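Local coordinates for protein glutathione S-Transferase (Caenorhabditis elegans, PDB 1YQ1) that probably catalyses the conjugation of glutathione to electrophilic substrates with release of a halide, as a dimeric sigma-class glutathione transferase, at residues V89-H93 with T156-V162; S46-K50 with E61-S65. One frame throughout, in Å; residues are numbered along the deposited sequence.

Contact 1: V89-H93 with T156-V162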
ATOM      1  N   VAL A  89       1.940  10.775  -5.679  1.00 40.19           N
ATOM      2  CA  VAL A  89       0.715  10.665  -4.898  1.00 39.98           C
ATOM      3  C   VAL A  89       0.689   9.230  -4.356  1.00 39.74           C
ATOM      4  O   VAL A  89       0.413   9.010  -3.177  1.00 38.76           O
ATOM      5  CB  VAL A  89      -0.548  10.915  -5.763  1.00 40.21           C
ATOM      6  CG1 VAL A  89      -1.805  10.616  -4.960  1.00 40.37           C
ATOM      7  CG2 VAL A  89      -0.580  12.360  -6.225  1.00 39.07           C
ATOM      8  N   ASP A  90       1.000   8.265  -5.227  1.00 39.61           N
ATOM      9  CA  ASP A  90       1.039   6.859  -4.846  1.00 38.90           C
ATOM     10  C   ASP A  90       2.032   6.652  -3.726  1.00 39.37           C
ATOM     11  O   ASP A  90       1.792   5.880  -2.800  1.00 39.80           O
ATOM     12  CB  ASP A  90       1.455   5.986  -6.020  1.00 39.45           C
ATOM     13  CG  ASP A  90       0.350   5.802  -7.023  1.00 41.58           C
ATOM     14  OD1 ASP A  90      -0.821   5.839  -6.608  1.00 41.53           O
ATOM     15  OD2 ASP A  90       0.646   5.598  -8.221  1.00 44.80           O
ATOM     16  N   ALA A  91       3.152   7.352  -3.819  1.00 40.04           N
ATOM     17  CA  ALA A  91       4.202   7.243  -2.819  1.00 40.42           C
ATOM     18  C   ALA A  91       3.799   7.862  -1.502  1.00 39.55           C
ATOM     19  O   ALA A  91       4.028   7.282  -0.459  1.00 39.42           O
ATOM     20  CB  ALA A  91       5.469   7.901  -3.326  1.00 42.76           C
ATOM     21  N   VAL A  92       3.208   9.047  -1.541  1.00 39.58           N
ATOM     22  CA  VAL A  92       2.810   9.689  -0.303  1.00 41.22           C
ATOM     23  C   VAL A  92       1.744   8.803   0.330  1.00 41.58           C
ATOM     24  O   VAL A  92       1.681   8.683   1.549  1.00 42.57           O
ATOM     25  CB  VAL A  92       2.289  11.141  -0.558  1.00 41.69           C
ATOM     26  CG1 VAL A  92       1.049  11.093  -1.378  1.00 45.11           C
ATOM     27  CG2 VAL A  92       2.042  11.880   0.755  1.00 38.51           C
ATOM     28  N   HIS A  93       0.930   8.150  -0.499  1.00 42.17           N
ATOM     29  CA  HIS A  93      -0.107   7.249   0.020  1.00 42.76           C
ATOM     30  C   HIS A  93       0.508   6.054   0.763  1.00 41.43           C
ATOM     31  O   HIS A  93       0.071   5.697   1.856  1.00 40.78           O
ATOM     32  CB  HIS A  93      -1.010   6.744  -1.110  1.00 42.95           C
ATOM     33  CG  HIS A  93      -2.106   5.837  -0.641  1.00 44.67           C
ATOM     34  ND1 HIS A  93      -1.940   4.475  -0.503  1.00 45.41           N
ATOM     35  CD2 HIS A  93      -3.376   6.100  -0.248  1.00 43.78           C
ATOM     36  CE1 HIS A  93      -3.059   3.939  -0.050  1.00 44.37           C
ATOM     37  NE2 HIS A  93      -3.945   4.904   0.115  1.00 43.85           N
ATOM     38  N   THR A 156      -5.300  16.153  -4.334  1.00 44.82           N
ATOM     39  CA  THR A 156      -5.068  14.788  -4.808  1.00 43.09           C
ATOM     40  C   THR A 156      -5.663  13.839  -3.781  1.00 42.40           C
ATOM     41  O   THR A 156      -5.829  14.212  -2.612  1.00 43.23           O
ATOM     42  CB  THR A 156      -3.560  14.479  -4.921  1.00 42.50           C
ATOM     43  OG1 THR A 156      -2.811  15.553  -4.349  1.00 42.78           O
ATOM     44  CG2 THR A 156      -3.152  14.311  -6.361  1.00 42.58           C
ATOM     45  N   PHE A 157      -5.984  12.615  -4.194  1.00 40.23           N
ATOM     46  CA  PHE A 157      -6.557  11.665  -3.244  1.00 38.92           C
ATOM     47  C   PHE A 157      -5.575  11.400  -2.111  1.00 39.10           C
ATOM     48  O   PHE A 157      -5.952  10.854  -1.082  1.00 39.12           O
ATOM     49  CB  PHE A 157      -6.977  10.350  -3.936  1.00 36.30           C
ATOM     50  CG  PHE A 157      -5.855   9.373  -4.181  1.00 32.18           C
ATOM     51  CD1 PHE A 157      -5.292   8.659  -3.137  1.00 28.97           C
ATOM     52  CD2 PHE A 157      -5.407   9.124  -5.476  1.00 32.86           C
ATOM     53  CE1 PHE A 157      -4.305   7.707  -3.371  1.00 28.08           C
ATOM     54  CE2 PHE A 157      -4.419   8.172  -5.723  1.00 31.10           C
ATOM     55  CZ  PHE A 157      -3.870   7.462  -4.662  1.00 29.31           C
ATOM     56  N   ALA A 158      -4.319  11.807  -2.305  1.00 38.67           N
ATOM     57  CA  ALA A 158      -3.292  11.629  -1.284  1.00 37.32           C
ATOM     58  C   ALA A 158      -3.592  12.537  -0.106  1.00 37.83           C
ATOM     59  O   ALA A 158      -3.452  12.127   1.041  1.00 38.38           O
ATOM     60  CB  ALA A 158      -1.939  11.966  -1.840  1.00 34.35           C
ATOM     61  N   ASP A 159      -4.004  13.773  -0.398  1.00 37.50           N
ATOM     62  CA  ASP A 159      -4.323  14.744   0.645  1.00 37.07           C
ATOM     63  C   ASP A 159      -5.492  14.224   1.457  1.00 37.88           C
ATOM     64  O   ASP A 159      -5.479  14.263   2.689  1.00 36.75           O
ATOM     65  CB  ASP A 159      -4.709  16.102   0.041  1.00 36.04           C
ATOM     66  CG  ASP A 159      -3.558  16.778  -0.690  1.00 36.26           C
ATOM     67  OD1 ASP A 159      -2.538  17.115  -0.047  1.00 33.80           O
ATOM     68  OD2 ASP A 159      -3.687  16.973  -1.918  1.00 36.26           O
ATOM     69  N   LEU A 160      -6.508  13.741   0.752  1.00 38.95           N
ATOM     70  CA  LEU A 160      -7.691  13.217   1.408  1.00 38.78           C
ATOM     71  C   LEU A 160      -7.226  12.264   2.496  1.00 39.39           C
ATOM     72  O   LEU A 160      -7.554  12.431   3.674  1.00 42.21           O
ATOM     73  CB  LEU A 160      -8.570  12.500   0.381  1.00 38.37           C
ATOM     74  CG  LEU A 160      -9.770  13.253  -0.231  1.00 38.93           C
ATOM     75  CD1 LEU A 160      -9.439  14.703  -0.469  1.00 38.34           C
ATOM     76  CD2 LEU A 160     -10.193  12.580  -1.535  1.00 36.25           C
ATOM     77  N   VAL A 161      -6.417  11.292   2.097  1.00 37.62           N
ATOM     78  CA  VAL A 161      -5.888  10.284   3.006  1.00 35.08           C
ATOM     79  C   VAL A 161      -5.096  10.865   4.177  1.00 35.71           C
ATOM     80  O   VAL A 161      -5.243  10.422   5.311  1.00 37.02           O
ATOM     81  CB  VAL A 161      -5.006   9.268   2.210  1.00 32.67           C
ATOM     82  CG1 VAL A 161      -3.648   9.143   2.813  1.00 29.67           C
ATOM     83  CG2 VAL A 161      -5.688   7.923   2.152  1.00 30.48           C
ATOM     84  N   VAL A 162      -4.273  11.869   3.911  1.00 36.78           N
ATOM     85  CA  VAL A 162      -3.435  12.455   4.952  1.00 36.44           C
ATOM     86  C   VAL A 162      -4.173  13.323   5.970  1.00 38.57           C
ATOM     87  O   VAL A 162      -3.938  13.193   7.179  1.00 38.86           O
ATOM     88  CB  VAL A 162      -2.271  13.267   4.328  1.00 34.23           C
ATOM     89  CG1 VAL A 162      -1.293  13.715   5.410  1.00 33.03           C
ATOM     90  CG2 VAL A 162      -1.566  12.428   3.297  1.00 30.80           C
TER
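Val89 packs one methyl against the ring of Phe157: CG1 stands over a face in a CH-pi contact, 3.8 Å from the ring centroid and 17° off the normal. With CG1 anti to the backbone N (chi1 173°), the same methyl also leans on the next residue of the chain, its CG1 lying 3.4 Å from Ala158 CB, while CG2 meets the methyl of Thr156. The Phe157 edge is taken by His93, whose CD2 comes 3.6 Å from Phe157 CE1. The two rings meet obliquely, planes at 65° and centroids 5.7 Å apart, and Val161 CG2 packs on the imidazole as well, 3.8 Å from His93 CD2. Asp90 adds OD1 near the ring plane, 4.0 Å from Phe157 CZ, but OD1 is held by a salt bridge to Arg70 of the same chain.

This is helix-to-helix packing in the all-helical C-terminal domain of the glutathione transferase fold: the short axes run nearly parallel, 9.1 Å apart. Thr156, at the N-cap position, begins a Thr-Phe-Ala-Asp sequence matching the Ser/Thr-X-X-Asp capping box familiar in this family; here the bond from Thr156 N to Asp159 OD2 is weak, and Asp159 OD1 accepts from Leu150 N.

Packing thins one turn further on, where Val92 CG2 comes only within 4.4 Å of Val162 CG2. Leu138 of helix 121-144 touches both valines there. Phe157 also touches Leu69 and Ala73 of helix 65-76, so an alanine here would probably leave a gap between the three helices and deprive both Val89 and the His93 ring of their aromatic neighbour. Beyond Asp90 lies the second subunit, whose Ala67 packs on Asp90 and Ala91.

Contact 2: S46-K50 with E61-S65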
ATOM      1  N   SER A  46     -17.643 -14.127   1.830  1.00 59.67           N
ATOM      2  CA  SER A  46     -18.012 -13.928   0.429  1.00 58.19           C
ATOM      3  C   SER A  46     -17.683 -12.542  -0.121  1.00 56.69           C
ATOM      4  O   SER A  46     -18.256 -12.115  -1.123  1.00 58.30           O
ATOM      5  CB  SER A  46     -19.499 -14.198   0.238  1.00 57.96           C
ATOM      6  OG  SER A  46     -20.253 -13.277   1.004  1.00 61.27           O
ATOM      7  N   THR A  47     -16.769 -11.836   0.531  1.00 54.27           N
ATOM      8  CA  THR A  47     -16.367 -10.519   0.068  1.00 52.20           C
ATOM      9  C   THR A  47     -15.078 -10.750  -0.711  1.00 52.84           C
ATOM     10  O   THR A  47     -14.214 -11.490  -0.258  1.00 53.71           O
ATOM     11  CB  THR A  47     -16.126  -9.594   1.254  1.00 50.86           C
ATOM     12  OG1 THR A  47     -17.285  -9.602   2.094  1.00 49.68           O
ATOM     13  CG2 THR A  47     -15.881  -8.188   0.792  1.00 50.35           C
ATOM     14  N   PRO A  48     -14.935 -10.125  -1.892  1.00 53.09           N
ATOM     15  CA  PRO A  48     -13.773 -10.236  -2.787  1.00 53.21           C
ATOM     16  C   PRO A  48     -12.434 -10.715  -2.175  1.00 52.95           C
ATOM     17  O   PRO A  48     -11.818 -11.667  -2.681  1.00 54.26           O
ATOM     18  CB  PRO A  48     -13.687  -8.838  -3.392  1.00 55.00           C
ATOM     19  CG  PRO A  48     -15.134  -8.490  -3.566  1.00 54.86           C
ATOM     20  CD  PRO A  48     -15.765  -8.960  -2.265  1.00 54.24           C
HETATM   21  N   MSE A  49     -11.979 -10.047  -1.116  1.00 49.45           N
HETATM   22  CA  MSE A  49     -10.748 -10.413  -0.420  1.00 46.56           C
HETATM   23  C   MSE A  49     -11.058 -10.382   1.058  1.00 45.84           C
HETATM   24  O   MSE A  49     -10.286  -9.852   1.859  1.00 44.53           O
HETATM   25  CB  MSE A  49      -9.633  -9.428  -0.709  1.00 47.62           C
HETATM   26  CG  MSE A  49      -9.153  -9.470  -2.125  1.00 51.03           C
HETATM   27 SE   MSE A  49      -7.666  -8.295  -2.366  1.00 60.02          SE
HETATM   28  CE  MSE A  49      -7.205  -8.793  -4.175  1.00 53.35           C
ATOM     29  N   LYS A  50     -12.221 -10.939   1.386  1.00 45.04           N
ATOM     30  CA  LYS A  50     -12.753 -11.021   2.737  1.00 42.67           C
ATOM     31  C   LYS A  50     -12.481  -9.788   3.608  1.00 43.12           C
ATOM     32  O   LYS A  50     -12.072  -9.914   4.762  1.00 42.99           O
ATOM     33  CB  LYS A  50     -12.226 -12.287   3.396  1.00 39.73           C
ATOM     34  CG  LYS A  50     -12.255 -13.474   2.453  1.00 39.41           C
ATOM     35  CD  LYS A  50     -11.858 -14.778   3.139  1.00 40.05           C
ATOM     36  CE  LYS A  50     -11.539 -15.868   2.127  1.00 38.53           C
ATOM     37  NZ  LYS A  50     -12.705 -16.167   1.254  1.00 39.58           N
ATOM     38  N   GLU A  61     -16.481  -5.425  -8.574  1.00 46.26           N
ATOM     39  CA  GLU A  61     -16.034  -5.121  -7.227  1.00 45.66           C
ATOM     40  C   GLU A  61     -14.552  -4.828  -7.130  1.00 44.64           C
ATOM     41  O   GLU A  61     -13.745  -5.422  -7.851  1.00 45.04           O
ATOM     42  CB  GLU A  61     -16.382  -6.276  -6.308  1.00 47.89           C
ATOM     43  CG  GLU A  61     -17.521  -7.120  -6.817  1.00 50.45           C
ATOM     44  CD  GLU A  61     -17.898  -8.206  -5.843  1.00 50.96           C
ATOM     45  OE1 GLU A  61     -18.470  -7.860  -4.787  1.00 50.65           O
ATOM     46  OE2 GLU A  61     -17.615  -9.391  -6.137  1.00 50.81           O
ATOM     47  N   LEU A  62     -14.204  -3.900  -6.243  1.00 41.60           N
ATOM     48  CA  LEU A  62     -12.816  -3.539  -6.025  1.00 40.88           C
ATOM     49  C   LEU A  62     -12.589  -3.590  -4.523  1.00 42.75           C
ATOM     50  O   LEU A  62     -13.082  -2.742  -3.782  1.00 42.91           O
ATOM     51  CB  LEU A  62     -12.533  -2.146  -6.554  1.00 37.43           C
ATOM     52  CG  LEU A  62     -11.042  -1.888  -6.700  1.00 35.00           C
ATOM     53  CD1 LEU A  62     -10.490  -2.749  -7.819  1.00 33.24           C
ATOM     54  CD2 LEU A  62     -10.807  -0.428  -6.979  1.00 34.52           C
ATOM     55  N   PRO A  63     -11.820  -4.592  -4.058  1.00 44.13           N
ATOM     56  CA  PRO A  63     -11.488  -4.843  -2.652  1.00 44.55           C
ATOM     57  C   PRO A  63     -10.426  -4.076  -1.835  1.00 45.24           C
ATOM     58  O   PRO A  63     -10.161  -4.478  -0.702  1.00 46.76           O
ATOM     59  CB  PRO A  63     -11.208  -6.341  -2.652  1.00 41.94           C
ATOM     60  CG  PRO A  63     -10.521  -6.517  -3.943  1.00 41.24           C
ATOM     61  CD  PRO A  63     -11.367  -5.718  -4.895  1.00 43.01           C
ATOM     62  N   GLN A  64      -9.815  -3.006  -2.334  1.00 43.44           N
ATOM     63  CA  GLN A  64      -8.824  -2.341  -1.477  1.00 44.11           C
ATOM     64  C   GLN A  64      -8.976  -0.837  -1.295  1.00 44.17           C
ATOM     65  O   GLN A  64      -9.192  -0.118  -2.258  1.00 46.53           O
ATOM     66  CB  GLN A  64      -7.409  -2.632  -1.976  1.00 46.23           C
ATOM     67  CG  GLN A  64      -6.935  -4.065  -1.725  1.00 46.85           C
ATOM     68  CD  GLN A  64      -6.713  -4.384  -0.258  1.00 44.00           C
ATOM     69  OE1 GLN A  64      -6.757  -5.544   0.131  1.00 44.62           O
ATOM     70  NE2 GLN A  64      -6.458  -3.362   0.556  1.00 42.17           N
ATOM     71  N   SER A  65      -8.850  -0.352  -0.065  1.00 41.89           N
ATOM     72  CA  SER A  65      -8.974   1.083   0.160  1.00 41.91           C
ATOM     73  C   SER A  65      -8.088   1.826  -0.848  1.00 41.18           C
ATOM     74  O   SER A  65      -8.533   2.735  -1.547  1.00 41.65           O
ATOM     75  CB  SER A  65      -8.539   1.448   1.583  1.00 43.57           C
ATOM     76  OG  SER A  65      -7.215   1.978   1.608  1.00 47.96           O
TER
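Pro48 and Pro63 meet ring to ring, CB to CB at 3.6 Å, where the two backbones come nearest to each other. Met49, modelled as selenomethionine, runs past the same Pro63: its CG and its SE both lie 3.7 Å from Pro63 CG. CG is set beside the backbone N (chi1 -68°) and the chain continues extended beyond it, which carries the selenium across Pro63 as far as Gln64, whose OE1 lies 3.8 Å from Met49 SE. Gln64 bends at chi2 (-69°) to bring its amide there, and the two side chains cross at about a right angle. At the other end Glu61 lays its carboxylate group on the Pro48 ring, CD to Pro48 CG at 3.6 Å, again crosswise.

A second shell fixes both strips. Thr47 OG1 hydrogen-bonds to the backbone oxygens of Ile43 and Lys44, tying the loop to the end of helix 41-45, and a backbone bond from Lys50 N to Thr47 O closes the turn. Opposite, Leu62 pairs its backbone with Leu55 in the thioredoxin-like sheet and sinks its side chain against helix 65-76, for which Gln64 is the N-cap residue. The second subunit completes the surroundings: its Ile137 packs on Met49 and its Trp88 on Pro63. Met49 thus probably occupies the place of the aromatic key residue in the lock-and-key dimers of alpha, mu and pi relatives. No hydrogen bond joins the two segments, so the match rests on proline and selenomethionine surfaces, with polar groups at its borders.

From the N terminus, contact 2 comes first: residues 46-50, just after helix 41-45, fold back on 61-65 and close a short loop that holds strand 54-57 and the turn into strand 61-62. The chain then runs through helix 65-76 into helix 83-109, where contact 1 opens; its much longer loop takes in helix 121-144 before 156-162 returns. The two loops follow in series, neither nested nor crossed. Contact 2 belongs to the thioredoxin-like domain and contact 1 to the helical one, with centres 21 Å apart. Helix 65-76 lies between them, starting in contact 2 and packing on contact 1, and both contacts reach the second subunit.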